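Local coordinates for GTN Reductase (Agrobacterium tumefaciens, PDB 4JIQ), which binds FMN and probably acts as an NAD(P)H-dependent flavin oxidoreductase of the Old Yellow Enzyme family, at residues Ile98-Arg103 / Gly182-Gln187; Ala124-Tyr129 / Pro236-Phe241. One frame throughout, in Å; residues are numbered along the deposited sequence.

Contact 1 of 2, residues Ile98-Arg103 / Gly182-Gln187. With 1L5 ([(1E)-1-nitroprop-1-en-2-yl]benzene), chain C.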
# COMPACT_ATOMS: atom_id res chain seq x y z
N ILE A 98 -1.48 -2.54 5.70
CA ILE A 98 -2.51 -3.56 5.91
C ILE A 98 -3.35 -3.73 4.65
O ILE A 98 -3.75 -2.75 4.02
CB ILE A 98 -3.39 -3.25 7.14
CG1 ILE A 98 -3.99 -1.85 7.03
CG2 ILE A 98 -2.57 -3.36 8.41
CD1 ILE A 98 -4.87 -1.49 8.21
N TRP A 99 -3.62 -4.98 4.30
CA TRP A 99 -4.06 -5.31 2.96
C TRP A 99 -5.30 -6.21 2.94
O TRP A 99 -5.46 -7.08 3.79
CB TRP A 99 -2.91 -6.01 2.23
CG TRP A 99 -3.02 -6.05 0.75
CD1 TRP A 99 -3.90 -5.37 -0.04
CD2 TRP A 99 -2.19 -6.82 -0.13
NE1 TRP A 99 -3.67 -5.67 -1.36
CE2 TRP A 99 -2.63 -6.56 -1.45
CE3 TRP A 99 -1.13 -7.71 0.06
CZ2 TRP A 99 -2.04 -7.15 -2.56
CZ3 TRP A 99 -0.55 -8.29 -1.04
CH2 TRP A 99 -1.00 -8.01 -2.34
N HIS A 100 -6.16 -5.99 1.95
CA HIS A 100 -7.20 -6.95 1.59
C HIS A 100 -7.37 -6.91 0.08
O HIS A 100 -7.71 -5.87 -0.49
CB HIS A 100 -8.52 -6.63 2.28
CG HIS A 100 -9.48 -7.78 2.29
ND1 HIS A 100 -9.92 -8.40 1.14
CD2 HIS A 100 -10.10 -8.43 3.32
CE1 HIS A 100 -10.75 -9.38 1.45
NE2 HIS A 100 -10.88 -9.41 2.77
N VAL A 101 -7.12 -8.05 -0.57
CA VAL A 101 -7.12 -8.12 -2.03
C VAL A 101 -8.51 -8.08 -2.67
O VAL A 101 -8.66 -7.60 -3.80
CB VAL A 101 -6.35 -9.37 -2.53
CG1 VAL A 101 -4.91 -9.32 -2.07
CG2 VAL A 101 -7.03 -10.66 -2.05
N GLY A 102 -9.52 -8.56 -1.96
CA GLY A 102 -10.86 -8.62 -2.52
C GLY A 102 -10.98 -9.72 -3.57
O GLY A 102 -10.64 -10.87 -3.31
N ARG A 103 -11.46 -9.36 -4.75
CA ARG A 103 -11.69 -10.34 -5.81
C ARG A 103 -10.39 -10.87 -6.44
O ARG A 103 -10.40 -11.87 -7.15
CB ARG A 103 -12.60 -9.76 -6.90
CG ARG A 103 -12.02 -8.58 -7.65
CD ARG A 103 -12.97 -8.06 -8.71
NE ARG A 103 -12.27 -7.30 -9.74
CZ ARG A 103 -12.78 -6.96 -10.92
NH1 ARG A 103 -14.02 -7.32 -11.23
NH2 ARG A 103 -12.05 -6.28 -11.79
N GLY A 182 -6.67 -1.42 -7.34
CA GLY A 182 -7.79 -2.27 -7.71
C GLY A 182 -8.12 -3.39 -6.74
O GLY A 182 -8.64 -4.42 -7.14
N TYR A 183 -7.84 -3.17 -5.45
CA TYR A 183 -8.13 -4.19 -4.45
C TYR A 183 -9.45 -3.90 -3.74
O TYR A 183 -10.23 -3.08 -4.22
CB TYR A 183 -6.96 -4.35 -3.49
CG TYR A 183 -5.74 -4.93 -4.17
CD1 TYR A 183 -5.75 -6.25 -4.61
CD2 TYR A 183 -4.60 -4.17 -4.39
CE1 TYR A 183 -4.65 -6.80 -5.25
CE2 TYR A 183 -3.49 -4.72 -5.02
CZ TYR A 183 -3.53 -6.03 -5.45
OH TYR A 183 -2.44 -6.58 -6.08
N LEU A 184 -9.69 -4.57 -2.61
CA LEU A 184 -11.01 -4.57 -1.97
C LEU A 184 -11.68 -3.19 -1.82
O LEU A 184 -12.81 -3.00 -2.26
CB LEU A 184 -10.98 -5.27 -0.61
CG LEU A 184 -12.36 -5.34 0.07
CD1 LEU A 184 -13.34 -6.15 -0.77
CD2 LEU A 184 -12.26 -5.90 1.48
N ILE A 185 -10.96 -2.24 -1.23
CA ILE A 185 -11.49 -0.89 -1.07
C ILE A 185 -11.73 -0.21 -2.42
O ILE A 185 -12.75 0.45 -2.63
CB ILE A 185 -10.58 -0.01 -0.18
CG1 ILE A 185 -10.40 -0.67 1.19
CG2 ILE A 185 -11.16 1.39 -0.03
CD1 ILE A 185 -9.45 0.07 2.10
N GLU A 186 -10.78 -0.38 -3.34
CA GLU A 186 -10.94 0.16 -4.69
C GLU A 186 -12.14 -0.45 -5.40
O GLU A 186 -12.81 0.20 -6.20
CB GLU A 186 -9.68 -0.08 -5.53
CG GLU A 186 -8.60 0.95 -5.32
CD GLU A 186 -8.15 1.60 -6.61
OE1 GLU A 186 -7.73 2.78 -6.57
OE2 GLU A 186 -8.20 0.94 -7.67
N GLN A 187 -12.41 -1.72 -5.10
CA GLN A 187 -13.53 -2.43 -5.71
C GLN A 187 -14.87 -1.82 -5.31
O GLN A 187 -15.82 -1.84 -6.10
CB GLN A 187 -13.48 -3.92 -5.35
CG GLN A 187 -12.33 -4.66 -6.01
CD GLN A 187 -12.04 -6.00 -5.36
OE1 GLN A 187 -12.93 -6.62 -4.78
NE2 GLN A 187 -10.79 -6.44 -5.43
C1 1L5 C . 1.02 -5.94 -5.74
C2 1L5 C . 1.44 -7.11 -6.58
C3 1L5 C . 1.68 -6.93 -7.94
C4 1L5 C . 2.07 -7.99 -8.76
C5 1L5 C . 2.24 -9.25 -8.21
C6 1L5 C . 2.02 -9.43 -6.85
C7 1L5 C . 1.63 -8.37 -6.04
C8 1L5 C . 0.56 -4.85 -6.36
O1 1L5 C . 0.63 -2.73 -6.26
N 1L5 C . 0.21 -3.77 -5.80
O 1L5 C . -0.65 -3.68 -4.69
C 1L5 C . 1.09 -5.97 -4.24
O HOH W 1 -8.05 -2.90 -0.58
O HOH W 2 -9.96 -5.45 -8.99

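Contact 2 of 2, residues Ala124-Tyr129 / Pro236-Phe241. With 1L5 ([(1E)-1-nitroprop-1-en-2-yl]benzene), chain C.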
# COMPACT_ATOMS: atom_id res chain seq x y z
N ALA A 124 -12.53 -11.17 -12.22
CA ALA A 124 -11.51 -10.30 -12.81
C ALA A 124 -10.60 -11.07 -13.77
O ALA A 124 -10.32 -12.25 -13.56
CB ALA A 124 -10.69 -9.64 -11.72
N LYS A 125 -10.16 -10.38 -14.81
CA LYS A 125 -9.18 -10.93 -15.73
C LYS A 125 -7.78 -10.64 -15.19
O LYS A 125 -7.10 -9.74 -15.67
CB LYS A 125 -9.34 -10.29 -17.11
CG LYS A 125 -9.09 -11.22 -18.29
CD LYS A 125 -9.08 -10.44 -19.59
CE LYS A 125 -10.26 -9.47 -19.65
NZ LYS A 125 -10.15 -8.51 -20.80
N SER A 126 -7.37 -11.40 -14.19
CA SER A 126 -6.10 -11.15 -13.51
C SER A 126 -5.36 -12.44 -13.18
O SER A 126 -5.89 -13.53 -13.34
CB SER A 126 -6.33 -10.33 -12.24
OG SER A 126 -6.91 -9.07 -12.55
N LYS A 127 -4.12 -12.29 -12.71
CA LYS A 127 -3.27 -13.44 -12.40
C LYS A 127 -2.86 -13.48 -10.92
O LYS A 127 -2.92 -12.47 -10.22
CB LYS A 127 -2.03 -13.44 -13.29
CG LYS A 127 -2.27 -13.96 -14.69
CD LYS A 127 -2.59 -15.45 -14.68
CE LYS A 127 -2.64 -16.02 -16.09
NZ LYS A 127 -2.67 -17.51 -16.08
N THR A 128 -2.43 -14.66 -10.47
CA THR A 128 -2.10 -14.90 -9.07
C THR A 128 -0.87 -15.80 -8.98
O THR A 128 -0.60 -16.57 -9.90
CB THR A 128 -3.28 -15.60 -8.36
OG1 THR A 128 -4.47 -14.80 -8.49
CG2 THR A 128 -2.99 -15.82 -6.89
N TYR A 129 -0.12 -15.69 -7.89
CA TYR A 129 0.93 -16.65 -7.59
C TYR A 129 0.37 -17.75 -6.70
O TYR A 129 -0.09 -17.49 -5.59
CB TYR A 129 2.09 -15.98 -6.84
CG TYR A 129 2.73 -14.82 -7.56
CD1 TYR A 129 2.16 -13.55 -7.49
CD2 TYR A 129 3.90 -14.97 -8.28
CE1 TYR A 129 2.74 -12.48 -8.13
CE2 TYR A 129 4.49 -13.90 -8.93
CZ TYR A 129 3.90 -12.65 -8.85
OH TYR A 129 4.47 -11.57 -9.48
N PRO A 236 -5.18 1.38 -13.68
CA PRO A 236 -6.03 0.38 -14.33
C PRO A 236 -5.73 -1.03 -13.81
O PRO A 236 -6.26 -2.00 -14.34
CB PRO A 236 -5.59 0.48 -15.79
CG PRO A 236 -4.12 0.79 -15.69
CD PRO A 236 -3.93 1.60 -14.43
N ALA A 237 -4.91 -1.11 -12.77
CA ALA A 237 -4.45 -2.39 -12.23
C ALA A 237 -5.57 -3.33 -11.82
O ALA A 237 -6.56 -2.92 -11.22
CB ALA A 237 -3.51 -2.15 -11.05
N ASN A 238 -5.40 -4.61 -12.17
CA ASN A 238 -6.35 -5.66 -11.81
C ASN A 238 -7.78 -5.45 -12.33
O ASN A 238 -8.74 -5.56 -11.56
CB ASN A 238 -6.35 -5.90 -10.30
CG ASN A 238 -5.03 -6.46 -9.80
OD1 ASN A 238 -4.51 -7.44 -10.34
ND2 ASN A 238 -4.49 -5.84 -8.77
N ASP A 239 -7.89 -5.13 -13.62
CA ASP A 239 -9.16 -5.15 -14.34
C ASP A 239 -10.18 -4.11 -13.87
O ASP A 239 -11.37 -4.22 -14.17
CB ASP A 239 -9.78 -6.55 -14.29
CG ASP A 239 -10.55 -6.89 -15.55
OD1 ASP A 239 -10.21 -6.35 -16.62
OD2 ASP A 239 -11.49 -7.71 -15.46
N ILE A 240 -9.71 -3.10 -13.13
CA ILE A 240 -10.60 -2.07 -12.59
C ILE A 240 -10.75 -0.87 -13.54
O ILE A 240 -9.79 -0.46 -14.19
CB ILE A 240 -10.12 -1.60 -11.19
CG1 ILE A 240 -10.68 -2.54 -10.12
CG2 ILE A 240 -10.51 -0.16 -10.91
CD1 ILE A 240 -10.98 -1.87 -8.77
N PHE A 241 -11.97 -0.34 -13.62
CA PHE A 241 -12.23 0.87 -14.40
C PHE A 241 -13.13 1.87 -13.66
O PHE A 241 -14.09 1.48 -12.98
CB PHE A 241 -12.86 0.50 -15.75
CG PHE A 241 -13.34 1.69 -16.54
CD1 PHE A 241 -12.45 2.45 -17.28
CD2 PHE A 241 -14.68 2.04 -16.56
CE1 PHE A 241 -12.88 3.54 -18.02
CE2 PHE A 241 -15.12 3.12 -17.29
CZ PHE A 241 -14.23 3.88 -18.03
C1 1L5 C . 1.02 -5.94 -5.74
C2 1L5 C . 1.44 -7.11 -6.58
C3 1L5 C . 1.68 -6.93 -7.94
C4 1L5 C . 2.07 -7.99 -8.76
C5 1L5 C . 2.24 -9.25 -8.21
C6 1L5 C . 2.02 -9.43 -6.85
C7 1L5 C . 1.63 -8.37 -6.04
C8 1L5 C . 0.56 -4.85 -6.36
O1 1L5 C . 0.63 -2.73 -6.26
N 1L5 C . 0.21 -3.77 -5.80
O 1L5 C . -0.65 -3.68 -4.69
C 1L5 C . 1.09 -5.97 -4.24

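Contact 1 of 2, residues Ile98-Arg103 / Gly182-Gln187
His100 O is gripped by Leu184 N in a bond of 3.2 Å, and a water 3.0 Å from His100 O, which accepts the N-H of Ile185, can supply a second. The carbonyl thus meets the first turn of helix 184-189 just after barrel strand 94-99 ends, joining the loop after the third TIM-barrel strand to the short helix that follows the fourth. Next to this bond the isobutyl group of Leu184 lies over one face of the imidazole, CD2 standing 3.5 Å from the His100 ring centroid. In the ring plane ND1 accepts Gly102 N, while NE2 is taken by Gln61.

The extended chain of Gln187 reaches back to the same loop. Its OE1 accepts Arg103 N at 3.1 Å, nearly side-on (C=O...N 96°), and its NE2 makes a weak bond to Val101 O at 2.9 Å.

Toward the flavin, Trp99 turns the edge of its indole to the face of Tyr183 in a T-shaped pair, planes 87° apart and centroids 4.7 Å from the five-membered ring to the phenol ring. A chi1 of -67°, CG anti to the carbonyl carbon, swings the phenol there; Tyr183 OH bonds to Tyr65 OH. Tyr183 CE2 lies 3.0 Å from 1L5 O and Trp99 CH2 3.5 Å from 1L5 C, consistent with a polar network that positions the Tyr183 edge by the nitro group and Trp99 by the methyl.

Contact 2 of 2, residues Ala124-Tyr129 / Pro236-Phe241
The carboxylate of Asp239 receives Lys125 N from above its plane: the bond to OD2 is 3.1 Å long and almost straight at 170°, yet the nitrogen sits 64° out of the carboxylate plane. Two excursions of the TIM barrel meet here, in the loops that follow its strands. One follows strand 94-99 and carries the short antiparallel pair 127-128 with 140-141; the other is the loop between strand 227-231 and helix 245-257. The second flat group, the Asn238 amide, turns its OD1 toward Ser126 and gives its ND2 to Asn181 O, a bond that would fix the rotation of the amide. At the far end of the first segment the Tyr129 ring meets 1L5 with its edge, CE1 lying 3.3 Å from C5 of the ligand's phenyl group, so this excursion also borders the ligand site.

Lys125 is the centre of an inverse gamma turn, with a weak Ser126 N to Ala124 O bond, and its own N-H points to the other loop. Asn238 and Asp239 both have positive phi, and the chain bends sharply through them. A weak, long ion pair links Asp239 OD2 to Arg103 NH2. The ammonium of Lys125 adds a looser electrostatic pull, NZ standing 4.7 Å from Asp239 OD1; both charges probably favour the ionised acid.

Beside the turn the contact is mostly van der Waals. Ala124 CB rests 4.1 Å from Asp239 CB. Ser126, its OG anti to the carbonyl carbon (chi1 -61°), brings that hydroxyl oxygen to 3.5 Å from Asn238 CA.

From the N terminus the chain leaves barrel strand 94-99 through 98-103, then passes 124-129 in the excursion that precedes helix 150-169. After strand 174-178 it reaches 182-187, where contact 1 closes a loop of 78 intervening residues. Past strand 227-231 it comes to 236-241, where contact 2 closes one of 106. The segments alternate, so the two loops cross rather than nest. Together they tie the loops after the third, fourth and fifth barrel strands; those carrying 98-103 with 124-129 and 182-187 reach the ligand. Arg103 joins them directly: its NE lies 3.4 Å from Ala124 CB, while Ile240 CD1 packs against Gly182 CA. Both contacts touch 1L5.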